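Local atomic coordinates of aromatic amino acid aminotransferase I (PDB entry 6HNU), a protein that probably catalyses the pyridoxal-phosphate-dependent transfer of an amino group from aromatic L-amino acids to 2-oxoglutarate, yielding an aromatic oxo-acid and L-glutamate. Residues 61-66 / 73-78; 107-112 / 320-325; 134-139 / 316-321; 270-275 / 352-357. One frame throughout, in Å; residues are numbered along the deposited sequence.

Contact 1: 61-66 / 73-78; sequences DIPTPS and APIEGE
Ile75 lays both branches of its side chain against the chain at Ile62 and Pro63. Its CG2 methyl sits 3.7 Å from Ile62 C, so across this contact that methyl rests on the backbone of Ile62. The longer branch is nearly straight (chi2 163°) and reaches the pyrrolidine ring of Pro63, where Ile75 CD1 lies 3.9 Å from Pro63 CD; Ile75 CG1 is 4.0 Å from the same ring carbon, and the two side chains pass at a slant. The side chain of Ile62 turns the other way, onto Leu343 and Trp347 of helix 334-377. Ile75 is the centre of an inverse gamma turn in the loop that joins strand 57-62 to strand 81-86, an antiparallel pair forming a two-stranded ribbon. The ribbon does not end with this chain: Asp61 pairs in an antiparallel ladder with a strand of the second subunit, and Ile75 also packs on Glu56 of that subunit. The carboxylate of Asp61 is held by Thr82. Further along, in the conformer of Thr64 described here, one of two modelled, OG1 donates to Glu78 O at 2.8 Å. Thr64 OG1 stands between its own backbone N and carbonyl carbon (chi1 58°), and it meets the Glu78 carbonyl with a C=O...donor angle of 129°, tilted slightly from the carbonyl plane. Beside this bond, Thr64 CG2 approaches the same Glu78 O at 3.5 Å. Asn79 ties the two limbs together, accepting from Thr64 N and donating to Pro74 O.

Contact 2: 107-112 / 320-325; sequences STFGLP and RYVRLH. Unlike the reference sequence in segment 107-112: Leu111 (reference Ser).
A valine methyl perched over the middle of a phenylalanine ring sets this contact apart: Val322 CG2 is 3.6 Å from the centroid of the Phe109 ring and 11° off its normal, a CH-pi contact. The second methyl leans on the same ring nearer its rim, with Val322 CG1 3.6 Å from Phe109 CE1, so both methyls bear on one face of the ring and the side chains cross at about a right angle. Val322 CG1 lies anti to the backbone N (chi1 173°), which spreads the two methyls toward the loop. Next to it Thr108 reaches with CG2 to helix 315-327, 3.2 Å from His325 CB and 3.6 Å from the backbone Val322 O, nearly a turn apart, while its hydroxyl is bonded to Gln330 O. The loop, which follows the cofactor-binding Tyr105, owes its shape to a type I beta turn from Ser107 to Gly110, reinforced by an ST turn in which Phe109 N donates to Ser107 OG at 3.2 Å. This turn leads to Leu111, the N-cap of helix 112-126 and a departure from the reference sequence. Polar linkage across the contact runs through one water, which donates to Thr108 O at 2.7 Å and lies 2.6 Å from His325 ND1, at the edge of the imidazole and in its plane. The other imidazole nitrogen, His325 NE2, bonds to Glu143, so both ends of the ring are tied and its rotation is fixed. Near the Phe109 ring, the guanidinium of Arg323 is engaged in salt bridges with Glu319 and Glu326.

Contact 3: 134-139 / 316-321; sequences DVIVSV and DLLERY
Leu318 and Ile136 bury most of the surface here, sliding past each other in opposite directions between helix 315-327 and strand 133-138. Leu318 CD1 reaches the strand backbone at 3.2 Å from Asp134 O, and it also touches the Asp134 side chain, 3.8 Å from CB. Its other methyl turns to the isoleucine: Leu318 CD2 lies 4.0 Å from Ile136 CD1. On the strand side, Ile136 CG1 stands between the backbone N and the carbonyl carbon (chi1 60°), which sends the longer branch out toward the helix. There Ile136 CD1 lodges 3.4 Å from Tyr321 CB and 3.7 Å from Leu318 O, one methyl resting between residues nearly a turn apart; the hydroxyl of Tyr321 is taken up by Thr148. The short strand and helix segments run almost parallel, 11° apart with axes 8.8 Å from each other. Strand 133-138 is an edge strand, within this chain, of the large mixed sheet, hydrogen-bonded to antiparallel strand 309-314, from which the chain passes directly into helix 315-327. Alternate strand residues Val135 and Val137 face helix 112-126, so the edge is sandwiched between helices, as in the alpha/beta large domain of fold-type I enzymes. Polar groups turn to other partners: Asp134 OD1 to Lys119, and Glu319 to Arg320, which grips the carboxylate side-on through NE to OE1 (2.8 Å) and NH1 to OE2. With aliphatic carbons meeting one another and the backbone, the fit between these two segments rests on shape and burial and not on directional bonds.

Contact 4: 270-275 / 352-357; sequences HDHDEF and YLDWLI
One hydrogen bond joins the helices: His272 NE2 donates to Asp354 OD1 at 2.6 Å, nearly straight (161°). The acceptor lies in the imidazole plane, but the donor comes in from above the carboxylate plane, the two planes standing 58° apart. The second oxygen, Asp354 OD2, bonds to Ser66, which leaves the carboxylate gripped at both ends. A further hydrogen bond caps helix 272-278, Asp271 OD1 accepting from Glu274 N at 3.0 Å. Each of the two rings has a CH-pi partner over one face. Leu353 CB sits over the His272 ring, 3.9 Å from its centroid, and Ile357 CG1 lies over the Phe275 ring, 3.7 Å from the centroid and offset toward the rim. Purely apolar touches fill in around the rings. Phe275 points its CG anti to the backbone N (chi1 173°), carrying CZ to 3.7 Å from Leu356 CB and the CE2 edge to 4.0 Å from Leu353 CD2. Ile357 CD1 meets His272 CD2 at 3.5 Å, so this isoleucine touches both rings. The arrangement packs the capped start of short helix 272-278 onto helix 334-377, the long helix that, as in other fold-type I aminotransferases, probably links the large and small domains.

Overall arrangement
Contacts 2 and 3 form one patch, their centres 6 Å apart: both use helix 315-327, share Arg320 and Tyr321, and are joined by Phe109 O with Val137 N (3.0 Å). Contact 4 lies some 31 Å from contact 2, centre to centre, on helix 334-377, the next helix in the chain. It meets contact 1 where Ser66 OG and Asp354 OD2 are 2.8 Å apart, a probable hydrogen bond linking the loop that follows strand 57-62 to that helix. Side chain to ligand, Thr108 of contact 2 is about 7 Å from a bound phenylalanine and about 10 Å from a pyridoxal phosphate; Tyr321 of contact 3 is about 13 Å and Leu356 of contact 4 about 14 Å from a bound pyridoxal phosphate. Contact 1 lies away from these sites.

Contact 1: 61-66 / 73-78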
# COMPACT_ATOMS: atom_id res chain seq x y z
N ASP B 61 11.51 2.75 -21.87
CA ASP B 61 11.38 3.53 -23.12
C ASP B 61 10.09 4.32 -23.00
O ASP B 61 9.05 3.71 -22.67
CB ASP B 61 11.38 2.60 -24.32
CG ASP B 61 12.72 1.96 -24.61
OD1 ASP B 61 13.74 2.28 -23.91
OD2 ASP B 61 12.73 1.15 -25.56
N ILE B 62 10.19 5.65 -23.17
CA ILE B 62 9.07 6.60 -22.96
C ILE B 62 8.99 7.55 -24.14
O ILE B 62 9.97 7.71 -24.87
CB ILE B 62 9.28 7.34 -21.62
CG1 ILE B 62 10.41 8.37 -21.70
CG2 ILE B 62 9.53 6.29 -20.53
CD1 ILE B 62 10.71 9.07 -20.37
N PRO B 63 7.82 8.18 -24.37
CA PRO B 63 7.69 9.16 -25.45
C PRO B 63 8.41 10.48 -25.15
O PRO B 63 8.83 10.67 -23.98
CB PRO B 63 6.17 9.32 -25.61
CG PRO B 63 5.61 8.96 -24.25
CD PRO B 63 6.53 7.88 -23.71
N THR B 64 8.56 11.34 -26.17
CA THR B 64 9.41 12.56 -26.11
C THR B 64 8.54 13.81 -26.23
O THR B 64 7.71 13.92 -27.12
CB THR B 64 10.54 12.54 -27.15
OG1 THR B 64 9.94 12.41 -28.44
CG2 THR B 64 11.50 11.40 -26.89
N PRO B 65 8.69 14.79 -25.31
CA PRO B 65 8.02 16.06 -25.47
C PRO B 65 8.43 16.65 -26.81
O PRO B 65 9.58 16.46 -27.22
CB PRO B 65 8.54 16.90 -24.31
CG PRO B 65 9.04 15.90 -23.29
CD PRO B 65 9.54 14.74 -24.11
N SER B 66 7.52 17.36 -27.49
CA SER B 66 6.26 17.84 -26.96
C SER B 66 5.08 16.94 -27.36
O SER B 66 3.93 17.41 -27.27
CB SER B 66 6.03 19.27 -27.41
OG SER B 66 7.04 20.11 -26.85
N ALA B 73 0.76 8.40 -29.68
CA ALA B 73 1.61 8.03 -30.83
C ALA B 73 2.50 6.84 -30.45
O ALA B 73 3.01 6.76 -29.33
CB ALA B 73 2.44 9.20 -31.29
N PRO B 74 2.80 5.92 -31.39
CA PRO B 74 3.75 4.84 -31.13
C PRO B 74 5.05 5.38 -30.52
O PRO B 74 5.57 6.40 -30.95
CB PRO B 74 3.99 4.21 -32.52
CG PRO B 74 2.73 4.54 -33.30
CD PRO B 74 2.32 5.91 -32.79
N ILE B 75 5.54 4.70 -29.48
CA ILE B 75 6.81 5.07 -28.80
C ILE B 75 7.93 4.41 -29.56
O ILE B 75 8.22 3.24 -29.28
CB ILE B 75 6.78 4.64 -27.32
CG1 ILE B 75 5.56 5.25 -26.63
CG2 ILE B 75 8.09 4.98 -26.62
CD1 ILE B 75 5.22 4.57 -25.33
N GLU B 76 8.45 5.11 -30.56
CA GLU B 76 9.50 4.61 -31.48
C GLU B 76 10.16 5.82 -32.14
O GLU B 76 9.55 6.92 -32.12
CB GLU B 76 8.89 3.64 -32.50
CG GLU B 76 7.77 4.24 -33.32
CD GLU B 76 7.04 3.27 -34.24
OE1 GLU B 76 7.11 2.02 -34.01
OE2 GLU B 76 6.39 3.76 -35.19
N GLY B 77 11.36 5.61 -32.68
CA GLY B 77 12.17 6.62 -33.38
C GLY B 77 12.37 7.85 -32.53
O GLY B 77 12.79 7.71 -31.35
N GLU B 78 11.99 8.99 -33.08
CA GLU B 78 12.18 10.31 -32.44
C GLU B 78 11.24 10.42 -31.22
O GLU B 78 11.55 11.22 -30.36
CB GLU B 78 12.03 11.42 -33.48
CG GLU B 78 13.28 11.55 -34.37
CD GLU B 78 14.60 11.67 -33.60
OE1 GLU B 78 14.83 12.74 -32.98
OE2 GLU B 78 15.39 10.71 -33.63

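Contact 2: 107-112 / 320-325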
# COMPACT_ATOMS: atom_id res chain seq x y z
N SER B 107 12.69 7.08 4.22
CA SER B 107 11.70 7.98 4.87
C SER B 107 10.32 7.71 4.28
O SER B 107 10.19 7.65 3.01
CB SER B 107 12.07 9.43 4.71
OG SER B 107 10.99 10.26 5.14
N THR B 108 9.30 7.59 5.13
CA THR B 108 7.91 7.33 4.67
C THR B 108 7.31 8.61 4.05
O THR B 108 6.29 8.51 3.39
CB THR B 108 7.08 6.74 5.83
OG1 THR B 108 7.41 5.36 5.97
CG2 THR B 108 5.59 6.85 5.61
N PHE B 109 7.91 9.79 4.27
CA PHE B 109 7.44 11.05 3.65
C PHE B 109 7.57 10.94 2.12
O PHE B 109 6.73 11.46 1.41
CB PHE B 109 8.24 12.26 4.13
CG PHE B 109 7.90 12.73 5.52
CD1 PHE B 109 8.44 12.10 6.63
CD2 PHE B 109 7.11 13.85 5.70
CE1 PHE B 109 8.16 12.56 7.90
CE2 PHE B 109 6.84 14.31 6.98
CZ PHE B 109 7.34 13.64 8.08
N GLY B 110 8.63 10.27 1.66
CA GLY B 110 8.91 9.99 0.24
C GLY B 110 10.36 10.26 -0.11
O GLY B 110 11.09 10.83 0.75
N LEU B 111 10.81 9.84 -1.29
CA LEU B 111 12.21 10.08 -1.70
C LEU B 111 12.39 11.53 -2.13
O LEU B 111 11.53 12.06 -2.81
CB LEU B 111 12.55 9.10 -2.82
CG LEU B 111 12.60 7.64 -2.38
CD1 LEU B 111 12.38 6.71 -3.57
CD2 LEU B 111 13.90 7.33 -1.65
N PRO B 112 13.51 12.22 -1.77
CA PRO B 112 13.63 13.67 -1.92
C PRO B 112 13.49 14.21 -3.36
O PRO B 112 12.83 15.25 -3.54
CB PRO B 112 15.05 14.05 -1.38
CG PRO B 112 15.63 12.78 -0.79
CD PRO B 112 14.69 11.63 -1.10
N ARG B 320 0.71 13.13 10.73
CA ARG B 320 -0.14 12.02 11.21
C ARG B 320 -0.36 10.97 10.11
O ARG B 320 -0.38 9.77 10.43
CB ARG B 320 -1.46 12.54 11.76
CG ARG B 320 -1.32 13.39 13.01
CD ARG B 320 -0.95 12.58 14.25
NE ARG B 320 0.49 12.46 14.47
CZ ARG B 320 1.06 11.74 15.43
NH1 ARG B 320 2.37 11.77 15.57
NH2 ARG B 320 0.33 11.01 16.27
N TYR B 321 -0.55 11.38 8.86
CA TYR B 321 -0.55 10.42 7.74
C TYR B 321 0.78 9.64 7.70
O TYR B 321 0.74 8.45 7.43
CB TYR B 321 -0.75 11.10 6.39
CG TYR B 321 -2.15 11.48 6.03
CD1 TYR B 321 -2.69 12.70 6.43
CD2 TYR B 321 -2.89 10.71 5.15
CE1 TYR B 321 -3.95 13.12 6.01
CE2 TYR B 321 -4.16 11.10 4.74
CZ TYR B 321 -4.69 12.31 5.16
OH TYR B 321 -5.92 12.74 4.72
N VAL B 322 1.93 10.30 7.88
CA VAL B 322 3.25 9.61 7.80
C VAL B 322 3.34 8.54 8.91
O VAL B 322 3.67 7.39 8.61
CB VAL B 322 4.40 10.63 7.86
CG1 VAL B 322 5.73 9.90 7.95
CG2 VAL B 322 4.38 11.57 6.66
N ARG B 323 2.93 8.86 10.13
CA ARG B 323 2.89 7.87 11.24
C ARG B 323 2.05 6.67 10.83
O ARG B 323 2.47 5.53 11.04
CB ARG B 323 2.32 8.53 12.50
CG ARG B 323 3.18 9.69 12.99
CD ARG B 323 4.53 9.23 13.53
NE ARG B 323 5.62 9.13 12.56
CZ ARG B 323 6.37 10.12 12.09
NH1 ARG B 323 6.16 11.38 12.43
NH2 ARG B 323 7.36 9.85 11.24
N LEU B 324 0.88 6.90 10.25
CA LEU B 324 0.01 5.79 9.81
C LEU B 324 0.70 5.01 8.69
O LEU B 324 0.76 3.76 8.79
CB LEU B 324 -1.34 6.32 9.36
CG LEU B 324 -2.28 5.29 8.73
CD1 LEU B 324 -2.57 4.13 9.66
CD2 LEU B 324 -3.59 5.97 8.34
N HIS B 325 1.23 5.71 7.69
CA HIS B 325 1.93 5.06 6.55
C HIS B 325 3.05 4.12 7.04
O HIS B 325 3.19 3.05 6.46
CB HIS B 325 2.44 6.09 5.57
CG HIS B 325 1.41 6.63 4.65
ND1 HIS B 325 1.69 7.68 3.83
CD2 HIS B 325 0.16 6.24 4.35
CE1 HIS B 325 0.64 7.93 3.07
NE2 HIS B 325 -0.30 7.09 3.36
O HOH W 1 3.71 9.20 3.06

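Contact 3: 134-139 / 316-321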
# COMPACT_ATOMS: atom_id res chain seq x y z
N ASP B 134 2.75 21.05 2.73
CA ASP B 134 3.71 20.04 2.27
C ASP B 134 3.00 19.02 1.39
O ASP B 134 1.77 19.11 1.21
CB ASP B 134 4.43 19.38 3.45
CG ASP B 134 5.88 19.00 3.12
OD1 ASP B 134 6.40 19.43 2.04
OD2 ASP B 134 6.45 18.30 3.93
N VAL B 135 3.82 18.15 0.82
CA VAL B 135 3.38 16.94 0.09
C VAL B 135 4.09 15.74 0.70
O VAL B 135 5.28 15.83 1.06
CB VAL B 135 3.67 17.10 -1.40
CG1 VAL B 135 2.91 18.27 -1.98
CG2 VAL B 135 5.14 17.27 -1.67
N ILE B 136 3.36 14.64 0.81
CA ILE B 136 3.89 13.30 1.15
C ILE B 136 3.41 12.34 0.06
O ILE B 136 2.42 12.61 -0.63
CB ILE B 136 3.44 12.88 2.57
CG1 ILE B 136 1.92 12.81 2.71
CG2 ILE B 136 4.08 13.82 3.59
CD1 ILE B 136 1.41 12.15 3.99
N VAL B 137 4.13 11.25 -0.10
CA VAL B 137 3.76 10.21 -1.08
C VAL B 137 2.59 9.39 -0.54
O VAL B 137 2.37 9.28 0.70
CB VAL B 137 4.98 9.37 -1.46
CG1 VAL B 137 6.01 10.23 -2.14
CG2 VAL B 137 5.55 8.60 -0.27
N SER B 138 1.82 8.86 -1.48
CA SER B 138 0.80 7.81 -1.27
C SER B 138 1.04 6.70 -2.28
O SER B 138 1.84 6.90 -3.22
CB SER B 138 -0.57 8.38 -1.43
OG SER B 138 -0.86 8.56 -2.81
N VAL B 139 0.35 5.58 -2.11
CA VAL B 139 0.36 4.52 -3.16
C VAL B 139 -0.92 4.62 -3.99
O VAL B 139 -1.37 3.59 -4.58
CB VAL B 139 0.61 3.13 -2.53
CG1 VAL B 139 1.96 3.12 -1.84
CG2 VAL B 139 -0.46 2.73 -1.54
N ASP B 316 1.42 19.69 9.88
CA ASP B 316 1.05 18.94 11.10
C ASP B 316 -0.01 17.86 10.83
O ASP B 316 0.00 16.88 11.59
CB ASP B 316 0.61 19.84 12.23
CG ASP B 316 1.73 20.72 12.75
OD1 ASP B 316 2.93 20.37 12.53
OD2 ASP B 316 1.40 21.78 13.27
N LEU B 317 -0.88 17.99 9.83
CA LEU B 317 -1.84 16.89 9.53
C LEU B 317 -1.12 15.82 8.71
O LEU B 317 -1.30 14.64 9.02
CB LEU B 317 -3.08 17.44 8.80
CG LEU B 317 -3.87 18.54 9.52
CD1 LEU B 317 -5.10 18.96 8.72
CD2 LEU B 317 -4.28 18.14 10.94
N LEU B 318 -0.27 16.20 7.75
CA LEU B 318 0.50 15.27 6.90
C LEU B 318 1.39 14.40 7.80
O LEU B 318 1.54 13.22 7.48
CB LEU B 318 1.34 16.01 5.85
CG LEU B 318 0.58 16.60 4.67
CD1 LEU B 318 1.51 16.93 3.52
CD2 LEU B 318 -0.48 15.69 4.21
N GLU B 319 1.92 14.94 8.90
CA GLU B 319 2.78 14.18 9.83
C GLU B 319 2.00 12.99 10.41
O GLU B 319 2.61 11.93 10.54
CB GLU B 319 3.37 15.11 10.89
CG GLU B 319 4.33 14.38 11.83
CD GLU B 319 3.62 13.72 12.99
OE1 GLU B 319 2.45 14.10 13.24
OE2 GLU B 319 4.21 12.77 13.60
N ARG B 320 0.71 13.13 10.73
CA ARG B 320 -0.14 12.02 11.21
C ARG B 320 -0.36 10.97 10.11
O ARG B 320 -0.38 9.77 10.43
CB ARG B 320 -1.46 12.54 11.76
CG ARG B 320 -1.32 13.39 13.01
CD ARG B 320 -0.95 12.58 14.25
NE ARG B 320 0.49 12.46 14.47
CZ ARG B 320 1.06 11.74 15.43
NH1 ARG B 320 2.37 11.77 15.57
NH2 ARG B 320 0.33 11.01 16.27
N TYR B 321 -0.55 11.38 8.86
CA TYR B 321 -0.55 10.42 7.74
C TYR B 321 0.78 9.64 7.70
O TYR B 321 0.74 8.45 7.43
CB TYR B 321 -0.75 11.10 6.39
CG TYR B 321 -2.15 11.48 6.03
CD1 TYR B 321 -2.69 12.70 6.43
CD2 TYR B 321 -2.89 10.71 5.15
CE1 TYR B 321 -3.95 13.12 6.01
CE2 TYR B 321 -4.16 11.10 4.74
CZ TYR B 321 -4.69 12.31 5.16
OH TYR B 321 -5.92 12.74 4.72

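Contact 4: 270-275 / 352-357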
# COMPACT_ATOMS: atom_id res chain seq x y z
N HIS B 270 -3.29 27.35 -26.44
CA HIS B 270 -2.20 27.50 -27.45
C HIS B 270 -0.82 27.34 -26.80
O HIS B 270 0.13 27.19 -27.58
CB HIS B 270 -2.31 28.85 -28.19
CG HIS B 270 -3.61 29.08 -28.88
ND1 HIS B 270 -4.36 30.24 -28.71
CD2 HIS B 270 -4.32 28.30 -29.73
CE1 HIS B 270 -5.46 30.16 -29.43
NE2 HIS B 270 -5.46 28.98 -30.07
N ASP B 271 -0.70 27.41 -25.47
CA ASP B 271 0.63 27.35 -24.79
C ASP B 271 0.50 27.09 -23.28
O ASP B 271 -0.63 27.03 -22.77
CB ASP B 271 1.42 28.63 -25.07
CG ASP B 271 0.64 29.89 -24.75
OD1 ASP B 271 -0.17 29.86 -23.81
OD2 ASP B 271 0.81 30.89 -25.47
N HIS B 272 1.63 26.99 -22.58
CA HIS B 272 1.66 26.58 -21.15
C HIS B 272 0.89 27.59 -20.31
O HIS B 272 0.17 27.16 -19.36
CB HIS B 272 3.09 26.33 -20.66
CG HIS B 272 3.73 25.13 -21.27
ND1 HIS B 272 4.96 24.68 -20.87
CD2 HIS B 272 3.32 24.27 -22.22
CE1 HIS B 272 5.30 23.63 -21.58
NE2 HIS B 272 4.30 23.33 -22.39
N ASP B 273 1.00 28.88 -20.64
CA ASP B 273 0.32 29.97 -19.89
C ASP B 273 -1.20 29.86 -20.02
O ASP B 273 -1.86 29.99 -18.99
CB ASP B 273 0.78 31.35 -20.35
CG ASP B 273 2.21 31.68 -19.93
OD1 ASP B 273 2.66 31.20 -18.84
OD2 ASP B 273 2.86 32.40 -20.72
N GLU B 274 -1.73 29.71 -21.23
CA GLU B 274 -3.19 29.57 -21.48
C GLU B 274 -3.66 28.32 -20.75
O GLU B 274 -4.73 28.36 -20.13
CB GLU B 274 -3.55 29.44 -22.97
CG GLU B 274 -3.49 30.76 -23.73
CD GLU B 274 -4.06 30.74 -25.13
OE1 GLU B 274 -4.47 29.67 -25.62
OE2 GLU B 274 -4.11 31.82 -25.74
N PHE B 275 -2.88 27.25 -20.80
CA PHE B 275 -3.27 25.97 -20.14
C PHE B 275 -3.49 26.21 -18.64
O PHE B 275 -4.59 25.89 -18.16
CB PHE B 275 -2.23 24.88 -20.39
CG PHE B 275 -2.47 23.62 -19.61
CD1 PHE B 275 -3.55 22.80 -19.90
CD2 PHE B 275 -1.61 23.25 -18.57
CE1 PHE B 275 -3.73 21.60 -19.23
CE2 PHE B 275 -1.79 22.05 -17.90
CZ PHE B 275 -2.86 21.23 -18.23
N TYR B 352 6.18 17.73 -18.89
CA TYR B 352 5.01 17.17 -18.16
C TYR B 352 3.81 18.05 -18.54
O TYR B 352 2.72 17.53 -18.81
CB TYR B 352 5.26 17.12 -16.65
CG TYR B 352 4.18 16.42 -15.87
CD1 TYR B 352 3.76 15.16 -16.25
CD2 TYR B 352 3.62 16.99 -14.73
CE1 TYR B 352 2.76 14.50 -15.54
CE2 TYR B 352 2.63 16.34 -14.02
CZ TYR B 352 2.23 15.07 -14.40
OH TYR B 352 1.22 14.42 -13.74
N LEU B 353 3.98 19.37 -18.55
CA LEU B 353 2.90 20.27 -19.01
C LEU B 353 2.51 19.88 -20.44
O LEU B 353 1.31 19.87 -20.72
CB LEU B 353 3.35 21.72 -18.90
CG LEU B 353 3.44 22.27 -17.49
CD1 LEU B 353 4.05 23.67 -17.52
CD2 LEU B 353 2.08 22.27 -16.78
N ASP B 354 3.48 19.61 -21.34
CA ASP B 354 3.13 19.21 -22.72
C ASP B 354 2.24 17.96 -22.66
O ASP B 354 1.29 17.81 -23.50
CB ASP B 354 4.36 18.95 -23.58
CG ASP B 354 5.26 20.14 -23.87
OD1 ASP B 354 4.75 21.26 -23.97
OD2 ASP B 354 6.47 19.90 -24.08
N TRP B 355 2.59 17.03 -21.78
CA TRP B 355 1.85 15.77 -21.65
C TRP B 355 0.41 16.07 -21.21
O TRP B 355 -0.54 15.50 -21.81
CB TRP B 355 2.57 14.82 -20.69
CG TRP B 355 1.79 13.56 -20.49
CD1 TRP B 355 0.90 13.28 -19.50
CD2 TRP B 355 1.81 12.44 -21.36
NE1 TRP B 355 0.41 12.02 -19.66
CE2 TRP B 355 0.93 11.48 -20.80
CE3 TRP B 355 2.53 12.10 -22.52
CZ2 TRP B 355 0.75 10.21 -21.36
CZ3 TRP B 355 2.34 10.85 -23.07
CH2 TRP B 355 1.46 9.92 -22.51
N LEU B 356 0.25 16.92 -20.20
CA LEU B 356 -1.09 17.29 -19.66
C LEU B 356 -1.90 18.06 -20.71
O LEU B 356 -3.13 17.87 -20.77
CB LEU B 356 -0.89 18.10 -18.38
CG LEU B 356 -0.09 17.38 -17.29
CD1 LEU B 356 0.04 18.30 -16.10
CD2 LEU B 356 -0.73 16.05 -16.89
N ILE B 357 -1.24 18.83 -21.60
CA ILE B 357 -1.95 19.58 -22.67
C ILE B 357 -2.40 18.59 -23.76
O ILE B 357 -3.53 18.73 -24.27
CB ILE B 357 -1.01 20.71 -23.17
CG1 ILE B 357 -0.97 21.83 -22.14
CG2 ILE B 357 -1.43 21.21 -24.55
CD1 ILE B 357 0.24 22.70 -22.26